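Local coordinates for protein antitoxin phd (Enterobacteria phage P1, PDB 3HS2) that neutralizes the toxin Doc, blocking its phosphorylation of host EF-Tu, and acts as a homodimeric, DNA-binding transcriptional repressor that helps maintain the P1 plasmid prophage, at residues Val16-Val26 against Pro35-Thr43. Numbering follows the deposited sequence.
Sequences VLNNVEAGEEV and PAVIVSKAT
Ile38 of strand 36-40 packs against Leu17 and Val20 of helix 13-21. With CG1 anti to the backbone N (chi1 173°) and the chain extended, its CD1 presses on Leu17 CD2 at 3.2 Å, closer than methyl groups normally sit, the two side chains meeting nearly perpendicular. Branching at CB sends CG1 and CD1 to the helix and CG2 alongside Val26 CB at 3.5 Å, so one residue serves both. Val20 spreads its two methyls along the strand: CG2 meets Ile38 CG1 at 3.9 Å, while CG1 rests over the peptide between Val39 and Ser40, a short side chain allowing helix and strand to come close. On the other face of the sheet, Glu25 CG lies beside Val39 CG2 at 4.2 Å. At the backbone level, Val26 and Ile38 form an antiparallel hydrogen-bonded pair, with Ile38 N to Val26 O (2.9 Å, nearly straight at 173°) and Val26 N to Ile38 O (3.2 Å).

This is the helix-on-sheet core of the Phd/YefM fold, and strand 36-40 also pairs antiparallel with a strand of the second subunit. A Schellman motif (Glu24 N to Asn19 O, Gly23 N to Val20 O) ends helix 13-21; at Gly23, phi 103°, a CB would jam against the preceding carbonyl O. One water, accepting from Ser40 N and donating to Val20 O and Glu24 O, ties this turn to the strand end. There Ser40 N-caps helix 41-55, its compact hydroxyl accepting from Thr43 N. Glu25 OE1 salt-bridges Lys48 of the second subunit.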
ATOM      1  N   VAL A  16      12.471  -4.359   9.894  1.00 36.57           N
ATOM      2  CA  VAL A  16      11.381  -3.875   9.050  1.00 39.52           C
ATOM      3  C   VAL A  16      11.910  -2.993   7.922  1.00 32.70           C
ATOM      4  O   VAL A  16      11.482  -3.110   6.774  1.00 31.16           O
ATOM      5  CB  VAL A  16      10.353  -3.069   9.863  1.00 35.83           C
ATOM      6  CG1 VAL A  16       9.446  -2.281   8.936  1.00 30.13           C
ATOM      7  CG2 VAL A  16       9.547  -3.989  10.778  1.00 27.42           C
ATOM      8  N   LEU A  17      12.845  -2.113   8.258  1.00 23.43           N
ATOM      9  CA  LEU A  17      13.434  -1.208   7.278  1.00 28.43           C
ATOM     10  C   LEU A  17      14.329  -1.957   6.289  1.00 32.79           C
ATOM     11  O   LEU A  17      14.421  -1.582   5.120  1.00 33.43           O
ATOM     12  CB  LEU A  17      14.202  -0.086   7.977  1.00 31.09           C
ATOM     13  CG  LEU A  17      13.319   0.953   8.669  1.00 45.66           C
ATOM     14  CD1 LEU A  17      14.160   1.986   9.385  1.00 31.35           C
ATOM     15  CD2 LEU A  17      12.418   1.616   7.647  1.00 47.27           C
ATOM     16  N   ASN A  18      14.985  -3.012   6.760  1.00 31.73           N
ATOM     17  CA  ASN A  18      15.746  -3.882   5.876  1.00 35.69           C
ATOM     18  C   ASN A  18      14.814  -4.527   4.855  1.00 33.02           C
ATOM     19  O   ASN A  18      15.055  -4.460   3.651  1.00 36.06           O
ATOM     20  CB  ASN A  18      16.500  -4.947   6.675  1.00 32.51           C
ATOM     21  CG  ASN A  18      17.648  -4.365   7.487  1.00 40.97           C
ATOM     22  OD1 ASN A  18      18.166  -3.295   7.174  1.00 37.09           O
ATOM     23  ND2 ASN A  18      18.051  -5.073   8.532  1.00 34.27           N
ATOM     24  N   ASN A  19      13.738  -5.135   5.344  1.00 32.92           N
ATOM     25  CA  ASN A  19      12.721  -5.718   4.474  1.00 39.48           C
ATOM     26  C   ASN A  19      12.228  -4.728   3.420  1.00 40.20           C
ATOM     27  O   ASN A  19      12.180  -5.048   2.235  1.00 37.76           O
ATOM     28  CB  ASN A  19      11.539  -6.239   5.298  1.00 42.09           C
ATOM     29  CG  ASN A  19      11.813  -7.596   5.925  1.00 52.86           C
ATOM     30  OD1 ASN A  19      12.777  -8.272   5.571  1.00 46.67           O
ATOM     31  ND2 ASN A  19      10.959  -8.001   6.856  1.00 46.59           N
ATOM     32  N   VAL A  20      11.870  -3.523   3.859  1.00 37.35           N
ATOM     33  CA  VAL A  20      11.369  -2.485   2.962  1.00 31.70           C
ATOM     34  C   VAL A  20      12.397  -2.095   1.900  1.00 32.25           C
ATOM     35  O   VAL A  20      12.057  -1.943   0.728  1.00 30.82           O
ATOM     36  CB  VAL A  20      10.957  -1.218   3.733  1.00 33.82           C
ATOM     37  CG1 VAL A  20      10.731  -0.066   2.774  1.00 28.56           C
ATOM     38  CG2 VAL A  20       9.712  -1.477   4.569  1.00 28.94           C
ATOM     39  N   GLU A  21      13.651  -1.930   2.312  1.00 31.94           N
ATOM     40  CA  GLU A  21      14.711  -1.572   1.377  1.00 40.79           C
ATOM     41  C   GLU A  21      14.872  -2.628   0.287  1.00 42.48           C
ATOM     42  O   GLU A  21      15.263  -2.318  -0.837  1.00 41.40           O
ATOM     43  CB  GLU A  21      16.043  -1.366   2.109  1.00 42.48           C
ATOM     44  CG  GLU A  21      17.257  -1.455   1.196  1.00 40.76           C
ATOM     45  CD  GLU A  21      18.541  -1.010   1.868  1.00 60.97           C
ATOM     46  OE1 GLU A  21      19.618  -1.496   1.464  1.00 65.80           O
ATOM     47  OE2 GLU A  21      18.474  -0.174   2.793  1.00 66.44           O
ATOM     48  N   ALA A  22      14.565  -3.874   0.628  1.00 39.42           N
ATOM     49  CA  ALA A  22      14.689  -4.974  -0.318  1.00 47.78           C
ATOM     50  C   ALA A  22      13.447  -5.104  -1.194  1.00 47.11           C
ATOM     51  O   ALA A  22      13.258  -6.119  -1.865  1.00 59.52           O
ATOM     52  CB  ALA A  22      14.970  -6.280   0.416  1.00 40.06           C
ATOM     53  N   GLY A  23      12.599  -4.080  -1.177  1.00 41.70           N
ATOM     54  CA  GLY A  23      11.441  -4.028  -2.055  1.00 40.42           C
ATOM     55  C   GLY A  23      10.114  -4.360  -1.399  1.00 41.11           C
ATOM     56  O   GLY A  23       9.062  -4.280  -2.034  1.00 43.38           O
ATOM     57  N   GLU A  24      10.156  -4.726  -0.124  1.00 33.40           N
ATOM     58  CA  GLU A  24       8.952  -5.137   0.590  1.00 37.08           C
ATOM     59  C   GLU A  24       8.072  -3.947   0.970  1.00 52.59           C
ATOM     60  O   GLU A  24       8.567  -2.905   1.401  1.00 41.36           O
ATOM     61  CB  GLU A  24       9.336  -5.935   1.836  1.00 45.59           C
ATOM     62  CG  GLU A  24       8.199  -6.712   2.476  1.00 59.83           C
ATOM     63  CD  GLU A  24       8.690  -7.691   3.526  1.00 74.49           C
ATOM     64  OE1 GLU A  24       9.859  -8.125   3.431  1.00 80.44           O
ATOM     65  OE2 GLU A  24       7.910  -8.029   4.442  1.00 78.46           O
ATOM     66  N   GLU A  25       6.766  -4.102   0.792  1.00 44.11           N
ATOM     67  CA  GLU A  25       5.811  -3.112   1.268  1.00 47.48           C
ATOM     68  C   GLU A  25       5.209  -3.615   2.573  1.00 46.55           C
ATOM     69  O   GLU A  25       4.696  -4.729   2.638  1.00 49.93           O
ATOM     70  CB  GLU A  25       4.719  -2.872   0.227  1.00 50.01           C
ATOM     71  CG  GLU A  25       5.240  -2.303  -1.083  1.00 50.84           C
ATOM     72  CD  GLU A  25       4.191  -2.308  -2.177  1.00 67.15           C
ATOM     73  OE1 GLU A  25       3.180  -3.028  -2.031  1.00 54.99           O
ATOM     74  OE2 GLU A  25       4.381  -1.592  -3.185  1.00 56.87           O
ATOM     75  N   VAL A  26       5.290  -2.803   3.620  1.00 39.66           N
ATOM     76  CA  VAL A  26       4.874  -3.258   4.941  1.00 38.34           C
ATOM     77  C   VAL A  26       3.768  -2.402   5.529  1.00 38.71           C
ATOM     78  O   VAL A  26       3.917  -1.191   5.691  1.00 37.93           O
ATOM     79  CB  VAL A  26       6.060  -3.315   5.919  1.00 34.90           C
ATOM     80  CG1 VAL A  26       5.572  -3.553   7.338  1.00 31.74           C
ATOM     81  CG2 VAL A  26       7.025  -4.403   5.496  1.00 35.91           C
ATOM     82  N   PRO A  35      -4.571   2.280   9.124  1.00 42.06           N
ATOM     83  CA  PRO A  35      -3.276   1.646   8.865  1.00 35.87           C
ATOM     84  C   PRO A  35      -2.328   2.561   8.100  1.00 44.30           C
ATOM     85  O   PRO A  35      -2.759   3.419   7.328  1.00 35.71           O
ATOM     86  CB  PRO A  35      -3.642   0.428   8.005  1.00 38.56           C
ATOM     87  CG  PRO A  35      -5.134   0.303   8.085  1.00 36.02           C
ATOM     88  CD  PRO A  35      -5.640   1.686   8.314  1.00 46.97           C
ATOM     89  N   ALA A  36      -1.036   2.370   8.333  1.00 36.64           N
ATOM     90  CA  ALA A  36      -0.008   3.086   7.600  1.00 37.40           C
ATOM     91  C   ALA A  36       0.784   2.097   6.761  1.00 29.40           C
ATOM     92  O   ALA A  36       0.766   0.893   7.020  1.00 35.40           O
ATOM     93  CB  ALA A  36       0.914   3.821   8.563  1.00 30.51           C
ATOM     94  N   VAL A  37       1.469   2.605   5.744  1.00 37.78           N
ATOM     95  CA  VAL A  37       2.340   1.774   4.928  1.00 28.78           C
ATOM     96  C   VAL A  37       3.747   2.356   4.937  1.00 27.85           C
ATOM     97  O   VAL A  37       3.927   3.567   4.824  1.00 31.71           O
ATOM     98  CB  VAL A  37       1.837   1.665   3.474  1.00 34.61           C
ATOM     99  CG1 VAL A  37       2.849   0.919   2.619  1.00 37.77           C
ATOM    100  CG2 VAL A  37       0.488   0.966   3.425  1.00 33.21           C
ATOM    101  N   ILE A  38       4.741   1.492   5.094  1.00 27.54           N
ATOM    102  CA  ILE A  38       6.131   1.910   4.996  1.00 33.64           C
ATOM    103  C   ILE A  38       6.761   1.281   3.761  1.00 32.77           C
ATOM    104  O   ILE A  38       6.744   0.063   3.597  1.00 34.01           O
ATOM    105  CB  ILE A  38       6.929   1.540   6.257  1.00 26.63           C
ATOM    106  CG1 ILE A  38       8.414   1.838   6.061  1.00 36.94           C
ATOM    107  CG2 ILE A  38       6.727   0.078   6.614  1.00 44.24           C
ATOM    108  CD1 ILE A  38       9.192   1.813   7.348  1.00 55.52           C
ATOM    109  N   VAL A  39       7.309   2.124   2.892  1.00 28.42           N
ATOM    110  CA  VAL A  39       7.830   1.678   1.607  1.00 30.69           C
ATOM    111  C   VAL A  39       9.066   2.496   1.256  1.00 33.60           C
ATOM    112  O   VAL A  39       9.241   3.610   1.753  1.00 31.78           O
ATOM    113  CB  VAL A  39       6.752   1.828   0.504  1.00 33.24           C
ATOM    114  CG1 VAL A  39       6.280   3.268   0.411  1.00 33.19           C
ATOM    115  CG2 VAL A  39       7.266   1.337  -0.839  1.00 32.34           C
ATOM    116  N   SER A  40       9.933   1.944   0.412  1.00 27.22           N
ATOM    117  CA  SER A  40      11.140   2.660   0.025  1.00 37.66           C
ATOM    118  C   SER A  40      10.758   3.997  -0.595  1.00 33.20           C
ATOM    119  O   SER A  40       9.815   4.080  -1.384  1.00 30.24           O
ATOM    120  CB  SER A  40      11.976   1.849  -0.962  1.00 35.03           C
ATOM    121  OG  SER A  40      11.750   2.275  -2.294  1.00 39.15           O
ATOM    122  N   LYS A  41      11.490   5.041  -0.225  1.00 26.47           N
ATOM    123  CA  LYS A  41      11.210   6.378  -0.717  1.00 34.60           C
ATOM    124  C   LYS A  41      11.296   6.434  -2.240  1.00 36.89           C
ATOM    125  O   LYS A  41      10.485   7.095  -2.887  1.00 35.82           O
ATOM    126  CB  LYS A  41      12.178   7.387  -0.099  1.00 44.66           C
ATOM    127  CG  LYS A  41      11.924   8.818  -0.530  1.00 41.64           C
ATOM    128  CD  LYS A  41      13.145   9.684  -0.282  1.00 59.92           C
ATOM    129  CE  LYS A  41      12.910  11.116  -0.734  1.00 53.06           C
ATOM    130  NZ  LYS A  41      14.119  11.962  -0.545  1.00 67.52           N
ATOM    131  N   ALA A  42      12.279   5.742  -2.804  1.00 27.78           N
ATOM    132  CA  ALA A  42      12.454   5.711  -4.251  1.00 34.24           C
ATOM    133  C   ALA A  42      11.210   5.158  -4.934  1.00 31.66           C
ATOM    134  O   ALA A  42      10.697   5.749  -5.879  1.00 37.17           O
ATOM    135  CB  ALA A  42      13.671   4.888  -4.615  1.00 47.25           C
ATOM    136  N   THR A  43      10.725   4.023  -4.447  1.00 31.88           N
ATOM    137  CA  THR A  43       9.512   3.425  -4.991  1.00 37.54           C
ATOM    138  C   THR A  43       8.321   4.376  -4.889  1.00 34.52           C
ATOM    139  O   THR A  43       7.588   4.567  -5.859  1.00 30.09           O
ATOM    140  CB  THR A  43       9.169   2.106  -4.279  1.00 33.69           C
ATOM    141  OG1 THR A  43      10.178   1.131  -4.569  1.00 38.64           O
ATOM    142  CG2 THR A  43       7.825   1.581  -4.748  1.00 26.32           C
TER
HETATM  143  O   HOH W   1       9.613  -1.062  -0.471  1.00 31.74           O